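Side-chain contact in hypothetical protein RBSTP0775 (Geobacillus stearothermophilus, PDB 1RZ3), which is of unknown function but probably acts as an ATP-binding kinase of the phosphoribulokinase/uridine kinase family: residues 41-46 against 53-58. Numbering follows the deposited sequence.
Sequences QLSQTL and VCVFHM
Ser43 sits over the gap between Val53 and Val55, the two strand residues that send their side chains up to helix 35-48. Its CB does the touching, 3.7 Å from Val55 CG2 and 4.0 Å from Val53 CG1. The hydroxyl behaves differently: chi1 of 61° turns OG back over its own helix, wedged between N and C of its residue, where it hydrogen-bonds to the carbonyl oxygen of Asn40, and to that of Ala39, in the preceding turn. OG also lies 3.9 Å from Val55 CG2, a van der Waals contact. A turn further on, Leu46 sets its CB 3.9 Å from Val53 CG2, and its CD1 brushes the same methyl at 4.2 Å. Val53 can serve both helix residues because its methyls divide the work: CG1, anti to the backbone N (chi1 -176°), goes to Ser43, while CG2 goes to Leu46. Outside this pair, Leu46 also packs on Cys11 of helix 3-15 and on Met129 of the adjoining strand 127-132.

The axes of residues 41-46 and 53-57 run nearly antiparallel (171°) and come within 9.0 Å at their closest. Strand 53-57 is the outermost strand on its side of the parallel sheet, and the helix, which follows the probable P-loop, lies on one face of that sheet, as in other P-loop NTPases. Arg47, just past the helical segment, adds a polar link by bonding through NH2 to the carbonyl oxygen of Val53. Since Ser43 spends its hydroxyl on its own helix, the contact is between valine methyls and, mainly, the CB atoms of Ser43 and Leu46, so it is chiefly van der Waals packing of apolar groups.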
ATOM      1  N   GLN A  41      -5.395  -5.571 -11.189  1.00 25.65           N
ATOM      2  CA  GLN A  41      -6.289  -6.594 -11.714  1.00 28.95           C
ATOM      3  C   GLN A  41      -7.523  -6.750 -10.833  1.00 27.36           C
ATOM      4  O   GLN A  41      -8.636  -6.922 -11.331  1.00 25.58           O
ATOM      5  CB  GLN A  41      -5.561  -7.933 -11.826  1.00 32.71           C
ATOM      6  CG  GLN A  41      -4.440  -7.927 -12.850  1.00 40.66           C
ATOM      7  CD  GLN A  41      -3.921  -9.317 -13.146  1.00 44.53           C
ATOM      8  OE1 GLN A  41      -3.404 -10.003 -12.264  1.00 48.43           O
ATOM      9  NE2 GLN A  41      -4.059  -9.742 -14.396  1.00 47.43           N
ATOM     10  N   LEU A  42      -7.322  -6.688  -9.522  1.00 26.16           N
ATOM     11  CA  LEU A  42      -8.431  -6.822  -8.587  1.00 25.79           C
ATOM     12  C   LEU A  42      -9.416  -5.660  -8.738  1.00 23.57           C
ATOM     13  O   LEU A  42     -10.626  -5.869  -8.806  1.00 21.37           O
ATOM     14  CB  LEU A  42      -7.904  -6.878  -7.150  1.00 27.15           C
ATOM     15  CG  LEU A  42      -8.941  -7.196  -6.072  1.00 29.38           C
ATOM     16  CD1 LEU A  42      -9.599  -8.542  -6.373  1.00 29.70           C
ATOM     17  CD2 LEU A  42      -8.262  -7.228  -4.710  1.00 30.40           C
ATOM     18  N   SER A  43      -8.897  -4.437  -8.797  1.00 22.32           N
ATOM     19  CA  SER A  43      -9.753  -3.267  -8.938  1.00 23.20           C
ATOM     20  C   SER A  43     -10.541  -3.342 -10.244  1.00 24.02           C
ATOM     21  O   SER A  43     -11.707  -2.955 -10.301  1.00 20.03           O
ATOM     22  CB  SER A  43      -8.917  -1.981  -8.898  1.00 24.83           C
ATOM     23  OG  SER A  43      -7.986  -1.945  -9.965  1.00 27.64           O
ATOM     24  N   GLN A  44      -9.895  -3.845 -11.291  1.00 24.31           N
ATOM     25  CA  GLN A  44     -10.542  -3.980 -12.589  1.00 27.65           C
ATOM     26  C   GLN A  44     -11.726  -4.945 -12.494  1.00 23.52           C
ATOM     27  O   GLN A  44     -12.825  -4.650 -12.959  1.00 23.10           O
ATOM     28  CB  GLN A  44      -9.534  -4.492 -13.624  1.00 32.12           C
ATOM     29  CG  GLN A  44     -10.059  -4.525 -15.048  1.00 40.73           C
ATOM     30  CD  GLN A  44     -10.590  -3.178 -15.501  1.00 45.68           C
ATOM     31  OE1 GLN A  44     -11.609  -2.699 -14.999  1.00 49.28           O
ATOM     32  NE2 GLN A  44      -9.898  -2.553 -16.449  1.00 48.86           N
ATOM     33  N   THR A  45     -11.488  -6.101 -11.891  1.00 22.55           N
ATOM     34  CA  THR A  45     -12.530  -7.109 -11.727  1.00 22.83           C
ATOM     35  C   THR A  45     -13.700  -6.566 -10.898  1.00 22.17           C
ATOM     36  O   THR A  45     -14.871  -6.829 -11.200  1.00 20.79           O
ATOM     37  CB  THR A  45     -11.957  -8.361 -11.047  1.00 24.70           C
ATOM     38  OG1 THR A  45     -10.799  -8.803 -11.771  1.00 28.81           O
ATOM     39  CG2 THR A  45     -12.984  -9.478 -11.023  1.00 24.85           C
ATOM     40  N   LEU A  46     -13.383  -5.802  -9.855  1.00 18.80           N
ATOM     41  CA  LEU A  46     -14.418  -5.224  -9.003  1.00 18.62           C
ATOM     42  C   LEU A  46     -15.288  -4.243  -9.780  1.00 18.92           C
ATOM     43  O   LEU A  46     -16.516  -4.234  -9.640  1.00 17.85           O
ATOM     44  CB  LEU A  46     -13.776  -4.530  -7.790  1.00 20.28           C
ATOM     45  CG  LEU A  46     -13.210  -5.482  -6.724  1.00 21.48           C
ATOM     46  CD1 LEU A  46     -12.335  -4.718  -5.748  1.00 20.47           C
ATOM     47  CD2 LEU A  46     -14.359  -6.169  -5.990  1.00 22.91           C
ATOM     48  N   VAL A  53     -14.072   1.813  -7.697  1.00 14.04           N
ATOM     49  CA  VAL A  53     -12.855   1.690  -6.895  1.00 15.16           C
ATOM     50  C   VAL A  53     -11.804   2.753  -7.221  1.00 17.06           C
ATOM     51  O   VAL A  53     -11.491   2.991  -8.390  1.00 15.85           O
ATOM     52  CB  VAL A  53     -12.197   0.300  -7.110  1.00 16.76           C
ATOM     53  CG1 VAL A  53     -10.984   0.139  -6.189  1.00 14.98           C
ATOM     54  CG2 VAL A  53     -13.213  -0.807  -6.867  1.00 17.88           C
ATOM     55  N   CYS A  54     -11.267   3.382  -6.175  1.00 16.67           N
ATOM     56  CA  CYS A  54     -10.218   4.397  -6.302  1.00 17.23           C
ATOM     57  C   CYS A  54      -8.947   3.695  -5.801  1.00 17.63           C
ATOM     58  O   CYS A  54      -8.958   3.079  -4.735  1.00 15.55           O
ATOM     59  CB  CYS A  54     -10.547   5.612  -5.423  1.00 20.96           C
ATOM     60  SG  CYS A  54      -9.314   6.936  -5.461  1.00 29.12           S
ATOM     61  N   VAL A  55      -7.860   3.783  -6.561  1.00 15.99           N
ATOM     62  CA  VAL A  55      -6.623   3.099  -6.185  1.00 16.97           C
ATOM     63  C   VAL A  55      -5.443   4.027  -5.900  1.00 18.38           C
ATOM     64  O   VAL A  55      -5.220   4.999  -6.621  1.00 18.10           O
ATOM     65  CB  VAL A  55      -6.183   2.119  -7.302  1.00 17.15           C
ATOM     66  CG1 VAL A  55      -4.975   1.314  -6.844  1.00 17.38           C
ATOM     67  CG2 VAL A  55      -7.340   1.196  -7.691  1.00 16.32           C
ATOM     68  N   PHE A  56      -4.696   3.715  -4.841  1.00 17.13           N
ATOM     69  CA  PHE A  56      -3.506   4.476  -4.452  1.00 15.72           C
ATOM     70  C   PHE A  56      -2.339   3.497  -4.440  1.00 16.02           C
ATOM     71  O   PHE A  56      -2.507   2.332  -4.075  1.00 14.54           O
ATOM     72  CB  PHE A  56      -3.670   5.078  -3.050  1.00 17.08           C
ATOM     73  CG  PHE A  56      -4.588   6.264  -2.999  1.00 17.44           C
ATOM     74  CD1 PHE A  56      -4.123   7.534  -3.318  1.00 18.53           C
ATOM     75  CD2 PHE A  56      -5.924   6.107  -2.647  1.00 19.03           C
ATOM     76  CE1 PHE A  56      -4.979   8.639  -3.285  1.00 20.49           C
ATOM     77  CE2 PHE A  56      -6.786   7.201  -2.611  1.00 20.01           C
ATOM     78  CZ  PHE A  56      -6.314   8.468  -2.930  1.00 20.12           C
ATOM     79  N   HIS A  57      -1.163   3.971  -4.843  1.00 15.40           N
ATOM     80  CA  HIS A  57       0.040   3.145  -4.884  1.00 15.91           C
ATOM     81  C   HIS A  57       1.061   3.866  -4.009  1.00 15.74           C
ATOM     82  O   HIS A  57       1.529   4.944  -4.366  1.00 15.14           O
ATOM     83  CB  HIS A  57       0.551   3.045  -6.325  1.00 17.87           C
ATOM     84  CG  HIS A  57      -0.439   2.450  -7.278  1.00 19.36           C
ATOM     85  ND1 HIS A  57      -0.617   1.090  -7.416  1.00 18.01           N
ATOM     86  CD2 HIS A  57      -1.316   3.032  -8.132  1.00 21.51           C
ATOM     87  CE1 HIS A  57      -1.559   0.859  -8.313  1.00 19.30           C
ATOM     88  NE2 HIS A  57      -1.999   2.020  -8.763  1.00 20.82           N
HETATM   89  N   MSE A  58       1.416   3.273  -2.873  1.00 16.53           N
HETATM   90  CA  MSE A  58       2.334   3.940  -1.952  1.00 17.22           C
HETATM   91  C   MSE A  58       3.702   4.328  -2.492  1.00 15.44           C
HETATM   92  O   MSE A  58       4.318   5.259  -1.973  1.00 14.41           O
HETATM   93  CB  MSE A  58       2.495   3.126  -0.669  1.00 18.33           C
HETATM   94  CG  MSE A  58       1.196   2.957   0.118  1.00 23.28           C
HETATM   95 SE   MSE A  58       0.185   4.592   0.371  1.00 26.94          SE
HETATM   96  CE  MSE A  58       1.444   5.546   1.487  1.00 28.39           C
TER